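Local coordinates for ABC transporter substrate-binding protein (Rhizobium radiobacter, PDB 6TFX) that binds the mannityl-opine mannopinic acid as the periplasmic solute-binding component of an ABC transporter that imports such opines into the bacterium, at residues R429-P434 / I438-E443; R202-E207 / D211-S216. All blocks are in the same frame, centred on the assembly; numbering follows the deposited sequence.

Interaction 1 of 2, residues R429-P434 / I438-E443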
loop_
_atom_site.group_PDB
_atom_site.type_symbol
_atom_site.label_atom_id
_atom_site.label_comp_id
_atom_site.label_asym_id
_atom_site.label_seq_id
_atom_site.Cartn_x
_atom_site.Cartn_y
_atom_site.Cartn_z
ATOM N N ARG A 429 -17.070 11.574 -5.804
ATOM C CA ARG A 429 -17.230 10.137 -5.638
ATOM C C ARG A 429 -18.377 9.550 -6.451
ATOM O O ARG A 429 -18.207 8.498 -7.066
ATOM C CB ARG A 429 -17.419 9.784 -4.151
ATOM C CG ARG A 429 -17.143 8.314 -3.916
ATOM C CD ARG A 429 -17.266 7.942 -2.459
ATOM N NE ARG A 429 -16.259 8.616 -1.640
ATOM C CZ ARG A 429 -16.515 9.237 -0.494
ATOM N NH1 ARG A 429 -17.754 9.271 -0.008
ATOM N NH2 ARG A 429 -15.532 9.811 0.191
ATOM N N THR A 430 -19.514 10.262 -6.480
ATOM C CA THR A 430 -20.747 9.783 -7.129
ATOM C C THR A 430 -21.144 10.595 -8.365
ATOM O O THR A 430 -22.218 10.356 -8.911
ATOM C CB THR A 430 -21.892 9.791 -6.104
ATOM O OG1 THR A 430 -22.056 11.119 -5.614
ATOM C CG2 THR A 430 -21.639 8.853 -4.932
ATOM N N GLU A 431 -20.270 11.516 -8.827
ATOM C CA GLU A 431 -20.553 12.337 -10.015
ATOM C C GLU A 431 -20.531 11.449 -11.264
ATOM O O GLU A 431 -19.545 10.738 -11.511
ATOM C CB GLU A 431 -19.531 13.481 -10.131
ATOM C CG GLU A 431 -19.738 14.360 -11.358
ATOM C CD GLU A 431 -21.134 14.930 -11.513
ATOM O OE1 GLU A 431 -21.636 15.557 -10.551
ATOM O OE2 GLU A 431 -21.725 14.757 -12.603
ATOM N N THR A 432 -21.624 11.473 -12.045
ATOM C CA THR A 432 -21.688 10.586 -13.212
ATOM C C THR A 432 -21.170 11.242 -14.495
ATOM O O THR A 432 -20.851 10.505 -15.442
ATOM C CB THR A 432 -23.081 9.989 -13.368
ATOM O OG1 THR A 432 -23.989 11.074 -13.552
ATOM C CG2 THR A 432 -23.482 9.119 -12.154
ATOM N N ASP A 433 -21.054 12.590 -14.542
ATOM C CA ASP A 433 -20.481 13.277 -15.729
ATOM C C ASP A 433 -18.949 13.113 -15.608
ATOM O O ASP A 433 -18.360 13.612 -14.633
ATOM C CB ASP A 433 -20.872 14.760 -15.728
ATOM C CG ASP A 433 -20.330 15.506 -16.933
ATOM O OD1 ASP A 433 -19.087 15.490 -17.145
ATOM O OD2 ASP A 433 -21.138 16.117 -17.657
ATOM N N PRO A 434 -18.284 12.395 -16.541
ATOM C CA PRO A 434 -16.858 12.090 -16.342
ATOM C C PRO A 434 -15.945 13.292 -16.214
ATOM O O PRO A 434 -15.022 13.267 -15.402
ATOM C CB PRO A 434 -16.493 11.235 -17.564
ATOM C CG PRO A 434 -17.782 10.691 -18.073
ATOM C CD PRO A 434 -18.822 11.731 -17.752
ATOM N N ILE A 438 -13.751 14.521 -12.848
ATOM C CA ILE A 438 -12.318 14.860 -12.936
ATOM C C ILE A 438 -12.054 16.233 -12.321
ATOM O O ILE A 438 -11.125 16.390 -11.521
ATOM C CB ILE A 438 -11.844 14.803 -14.429
ATOM C CG1 ILE A 438 -11.823 13.351 -14.989
ATOM C CG2 ILE A 438 -10.495 15.511 -14.656
ATOM C CD1 ILE A 438 -10.884 12.366 -14.303
ATOM N N GLU A 439 -12.886 17.227 -12.680
ATOM C CA GLU A 439 -12.716 18.609 -12.192
ATOM C C GLU A 439 -12.907 18.728 -10.689
ATOM O O GLU A 439 -12.175 19.482 -10.030
ATOM C CB GLU A 439 -13.578 19.600 -12.948
ATOM C CG GLU A 439 -13.073 19.791 -14.374
ATOM C CD GLU A 439 -11.605 20.180 -14.520
ATOM O OE1 GLU A 439 -10.871 19.481 -15.254
ATOM O OE2 GLU A 439 -11.186 21.177 -13.889
ATOM N N LEU A 440 -13.845 17.954 -10.130
ATOM C CA LEU A 440 -14.061 17.934 -8.659
ATOM C C LEU A 440 -12.868 17.297 -7.957
ATOM O O LEU A 440 -12.404 17.828 -6.933
ATOM C CB LEU A 440 -15.362 17.208 -8.286
ATOM C CG LEU A 440 -16.631 17.965 -8.661
ATOM C CD1 LEU A 440 -17.836 17.042 -8.749
ATOM C CD2 LEU A 440 -16.879 19.140 -7.696
ATOM N N TRP A 441 -12.309 16.213 -8.546
ATOM C CA TRP A 441 -11.094 15.618 -7.954
ATOM C C TRP A 441 -9.940 16.610 -8.012
ATOM O O TRP A 441 -9.170 16.707 -7.045
ATOM C CB TRP A 441 -10.724 14.341 -8.689
ATOM C CG TRP A 441 -11.527 13.152 -8.235
ATOM C CD1 TRP A 441 -11.990 12.902 -6.971
ATOM C CD2 TRP A 441 -11.927 12.030 -9.040
ATOM N NE1 TRP A 441 -12.693 11.712 -6.951
ATOM C CE2 TRP A 441 -12.630 11.136 -8.197
ATOM C CE3 TRP A 441 -11.743 11.681 -10.390
ATOM C CZ2 TRP A 441 -13.181 9.939 -8.672
ATOM C CZ3 TRP A 441 -12.284 10.491 -10.861
ATOM C CH2 TRP A 441 -12.985 9.631 -10.003
ATOM N N LYS A 442 -9.797 17.347 -9.138
ATOM C CA LYS A 442 -8.708 18.340 -9.248
ATOM C C LYS A 442 -8.909 19.493 -8.257
ATOM O O LYS A 442 -7.955 19.926 -7.611
ATOM C CB LYS A 442 -8.600 18.869 -10.694
ATOM C CG LYS A 442 -8.151 17.782 -11.670
ATOM C CD LYS A 442 -7.856 18.450 -13.016
ATOM C CE LYS A 442 -7.286 17.479 -14.009
ATOM N NZ LYS A 442 -7.054 18.146 -15.332
ATOM N N GLU A 443 -10.162 19.972 -8.103
ATOM C CA GLU A 443 -10.463 21.043 -7.150
ATOM C C GLU A 443 -10.058 20.599 -5.725
ATOM O O GLU A 443 -9.460 21.394 -4.980
ATOM C CB GLU A 443 -11.945 21.408 -7.218
ATOM C CG GLU A 443 -12.351 22.557 -6.303
ATOM C CD GLU A 443 -13.835 22.901 -6.291
ATOM O OE1 GLU A 443 -14.603 22.300 -7.078
ATOM O OE2 GLU A 443 -14.235 23.759 -5.471
#

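Interaction 2 of 2, residues R202-E207 / D211-S216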
loop_
_atom_site.group_PDB
_atom_site.type_symbol
_atom_site.label_atom_id
_atom_site.label_comp_id
_atom_site.label_asym_id
_atom_site.label_seq_id
_atom_site.Cartn_x
_atom_site.Cartn_y
_atom_site.Cartn_z
ATOM N N ARG A 202 12.898 -14.040 4.387
ATOM C CA ARG A 202 13.853 -13.550 5.384
ATOM C C ARG A 202 13.752 -12.068 5.703
ATOM O O ARG A 202 13.792 -11.240 4.788
ATOM C CB ARG A 202 15.282 -13.885 4.949
ATOM C CG ARG A 202 15.580 -15.384 4.944
ATOM C CD ARG A 202 17.051 -15.676 4.682
ATOM N NE ARG A 202 17.929 -15.125 5.718
ATOM C CZ ARG A 202 19.237 -14.924 5.565
ATOM N NH1 ARG A 202 19.836 -15.238 4.422
ATOM N NH2 ARG A 202 19.954 -14.407 6.552
ATOM N N PHE A 203 13.711 -11.746 7.012
ATOM C CA PHE A 203 13.666 -10.370 7.509
ATOM C C PHE A 203 15.086 -9.836 7.595
ATOM O O PHE A 203 15.882 -10.291 8.429
ATOM C CB PHE A 203 12.957 -10.313 8.866
ATOM C CG PHE A 203 11.512 -10.736 8.746
ATOM C CD1 PHE A 203 10.624 -10.011 7.961
ATOM C CD2 PHE A 203 11.037 -11.852 9.424
ATOM C CE1 PHE A 203 9.291 -10.407 7.841
ATOM C CE2 PHE A 203 9.704 -12.241 9.314
ATOM C CZ PHE A 203 8.843 -11.526 8.510
ATOM N N LEU A 204 15.457 -8.995 6.627
ATOM C CA LEU A 204 16.816 -8.452 6.560
ATOM C C LEU A 204 16.715 -6.962 6.352
ATOM O O LEU A 204 17.012 -6.453 5.264
ATOM C CB LEU A 204 17.636 -9.129 5.430
ATOM C CG LEU A 204 18.018 -10.591 5.674
ATOM C CD1 LEU A 204 18.376 -11.286 4.380
ATOM C CD2 LEU A 204 19.200 -10.707 6.662
ATOM N N ASN A 205 16.263 -6.248 7.407
ATOM C CA ASN A 205 16.085 -4.797 7.333
ATOM C C ASN A 205 17.385 -4.037 7.057
ATOM O O ASN A 205 17.348 -3.025 6.377
ATOM C CB ASN A 205 15.418 -4.248 8.599
ATOM C CG ASN A 205 14.707 -2.930 8.331
ATOM O OD1 ASN A 205 13.850 -2.830 7.445
ATOM N ND2 ASN A 205 15.034 -1.889 9.108
ATOM N N ASN A 206 18.537 -4.555 7.536
ATOM C CA ASN A 206 19.831 -3.910 7.312
ATOM C C ASN A 206 20.255 -4.131 5.857
ATOM O O ASN A 206 20.455 -5.277 5.438
ATOM C CB ASN A 206 20.868 -4.451 8.282
ATOM C CG ASN A 206 22.209 -3.781 8.110
ATOM O OD1 ASN A 206 23.045 -4.218 7.314
ATOM N ND2 ASN A 206 22.428 -2.694 8.831
ATOM N N GLU A 207 20.330 -3.043 5.077
ATOM C CA GLU A 207 20.661 -3.085 3.642
ATOM C C GLU A 207 21.997 -3.748 3.355
ATOM O O GLU A 207 22.089 -4.537 2.411
ATOM C CB GLU A 207 20.606 -1.684 3.004
ATOM C CG GLU A 207 19.188 -1.131 2.889
ATOM C CD GLU A 207 19.032 0.227 2.229
ATOM O OE1 GLU A 207 20.029 0.977 2.117
ATOM O OE2 GLU A 207 17.889 0.553 1.839
ATOM N N ASP A 211 22.259 -7.113 1.085
ATOM C CA ASP A 211 23.104 -7.119 -0.125
ATOM C C ASP A 211 24.162 -8.239 -0.043
ATOM O O ASP A 211 24.344 -8.969 -1.014
ATOM C CB ASP A 211 23.786 -5.739 -0.320
ATOM C CG ASP A 211 22.882 -4.631 -0.878
ATOM O OD1 ASP A 211 21.799 -4.958 -1.434
ATOM O OD2 ASP A 211 23.268 -3.437 -0.778
ATOM N N LEU A 212 24.776 -8.426 1.139
ATOM C CA LEU A 212 25.790 -9.459 1.350
ATOM C C LEU A 212 25.187 -10.849 1.148
ATOM O O LEU A 212 25.792 -11.678 0.457
ATOM C CB LEU A 212 26.454 -9.319 2.731
ATOM C CG LEU A 212 27.661 -10.241 3.031
ATOM C CD1 LEU A 212 28.853 -9.951 2.102
ATOM C CD2 LEU A 212 28.109 -10.084 4.483
ATOM N N ALA A 213 23.980 -11.089 1.709
ATOM C CA ALA A 213 23.279 -12.372 1.549
ATOM C C ALA A 213 22.925 -12.638 0.077
ATOM O O ALA A 213 23.044 -13.763 -0.383
ATOM C CB ALA A 213 22.042 -12.413 2.422
ATOM N N PHE A 214 22.547 -11.597 -0.676
ATOM C CA PHE A 214 22.237 -11.760 -2.097
ATOM C C PHE A 214 23.494 -12.061 -2.935
ATOM O O PHE A 214 23.458 -12.949 -3.791
ATOM C CB PHE A 214 21.509 -10.512 -2.629
ATOM C CG PHE A 214 21.057 -10.624 -4.061
ATOM C CD1 PHE A 214 19.932 -11.370 -4.394
ATOM C CD2 PHE A 214 21.787 -10.026 -5.088
ATOM C CE1 PHE A 214 19.519 -11.477 -5.719
ATOM C CE2 PHE A 214 21.352 -10.114 -6.414
ATOM C CZ PHE A 214 20.223 -10.840 -6.718
ATOM N N GLU A 215 24.595 -11.330 -2.701
ATOM C CA GLU A 215 25.823 -11.552 -3.478
ATOM C C GLU A 215 26.499 -12.883 -3.148
ATOM O O GLU A 215 27.119 -13.467 -4.035
ATOM C CB GLU A 215 26.808 -10.367 -3.396
ATOM C CG GLU A 215 27.398 -10.056 -2.033
ATOM C CD GLU A 215 28.176 -8.753 -1.994
ATOM O OE1 GLU A 215 29.428 -8.803 -2.032
ATOM O OE2 GLU A 215 27.534 -7.680 -1.932
ATOM N N SER A 216 26.336 -13.386 -1.904
ATOM C CA SER A 216 26.907 -14.667 -1.466
ATOM C C SER A 216 26.102 -15.891 -1.944
ATOM O O SER A 216 26.520 -17.027 -1.706
ATOM C CB SER A 216 27.058 -14.693 0.052
ATOM O OG SER A 216 25.792 -14.719 0.688
#

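Interaction 1 of 2, residues R429-P434 / I438-E443
Pro434 and Ile438 make the close approach of this contact: the carbonyl O of Pro434 accepts the amide N of Ile438 at 3.1 Å, with an N-H...O angle of 163°, in the first turn of helix 434-450. The proline ring itself lies at the surface and forms the solvent side.

Between Glu431 and Leu440 there is a lighter, aliphatic touch. Leu440 reaches back to the loop before its helix, its CD1 resting 4.2 Å from CB of Glu431, and the two side chains cross at about a right angle. Leu440 also lies on Ala427 and Ala428 of helix 422-430, and Trp441 turns its indole to Ala428 and to helix 392-400.

Glu431 has CG anti to its backbone nitrogen (chi1 179°) and then bends at chi2 (53°), a shape that carries the carboxylate back to its own chain. There OE2 takes the backbone N of Asp433 at 3.0 Å, on the anti side of the carboxylate, closing a side-chain-to-backbone bond two residues on, within the loop. Asp433 is the N-cap, with OD1 bonded to the backbone N of Lys436. The arrangement is a short loop joining two consecutive helices, 422-430 and 434-450, with an Asp N-cap and proline at N1.

Interaction 2 of 2, residues R202-E207 / D211-S216
Asp211 N donates to the carbonyl O of Glu207 at 2.9 Å, with an N-H...O angle of 168°, a first-turn bond of helix 207-215 that joins the two segments; the CA atoms of Glu207 and Asp211 are 6.0 Å apart, and the CA atoms of Leu204 and Ala213 9.1 Å.

The carboxylate of Asp211 stays close to this bond. Its CG is anti to the carbonyl carbon and beside the backbone nitrogen (chi1 -77°), which brings CG to 3.4 Å from Glu207 O. The polar end has its partner elsewhere: OD1 accepts from Trp230 NE1, while Glu222 OE2 lies close to the same oxygen. Such neighbouring carboxylates could raise the proton affinity of one of them. Glu207 sends its own carboxylate away from the contact, past Pro340 and toward Asn225, to which OE1 makes a weak bond.

At the strand end, Leu204 CD1 approaches Ala213 CB to 4.3 Å. In one of the two modelled conformers of Arg202, NH1 comes to 4.1 Å from Ala213 CB, obliquely to the guanidinium plane, and Leu204 CD1 covers one guanidinium face, 3.9 Å above its centre. In that conformer leucine, arginine and alanine meet in a small cluster; the arginine chain bends at chi3 (62°), and NH1 forms a salt bridge with Glu218, just beyond the helix. Glu218 also bonds Ser216 OG through its other carboxylate oxygen.

Asn206, whose OD1 accepts the backbone N of Ala209, is the N-cap. The contact spans the first half of a beta-alpha-beta crossover, strand 198-203, helix 207-215, strand 221-223, in which both strands pair in parallel with strand 5-10, as in the alpha/beta lobes of periplasmic binding proteins.

How the interactions relate
Interactions 1 and 2 share a layout at different places in the fold: each spans the start of a helix, with an acidic or amide N-cap (Asp433, Asn206) just before it and a first-turn backbone bond behind it. Their centres are 45 Å apart and their nearest atoms about 33 Å, on opposite sides of the chain's centre, so neither touches the other. Interaction 2 comes first along the chain. In it, the side chain of Glu207 is about 8 Å from the bound opine ligand, and that of Leu204 about 12 Å from a magnesium ion. Neither contact forms part of the opine pocket or of the magnesium site at Cys418 and Cys453.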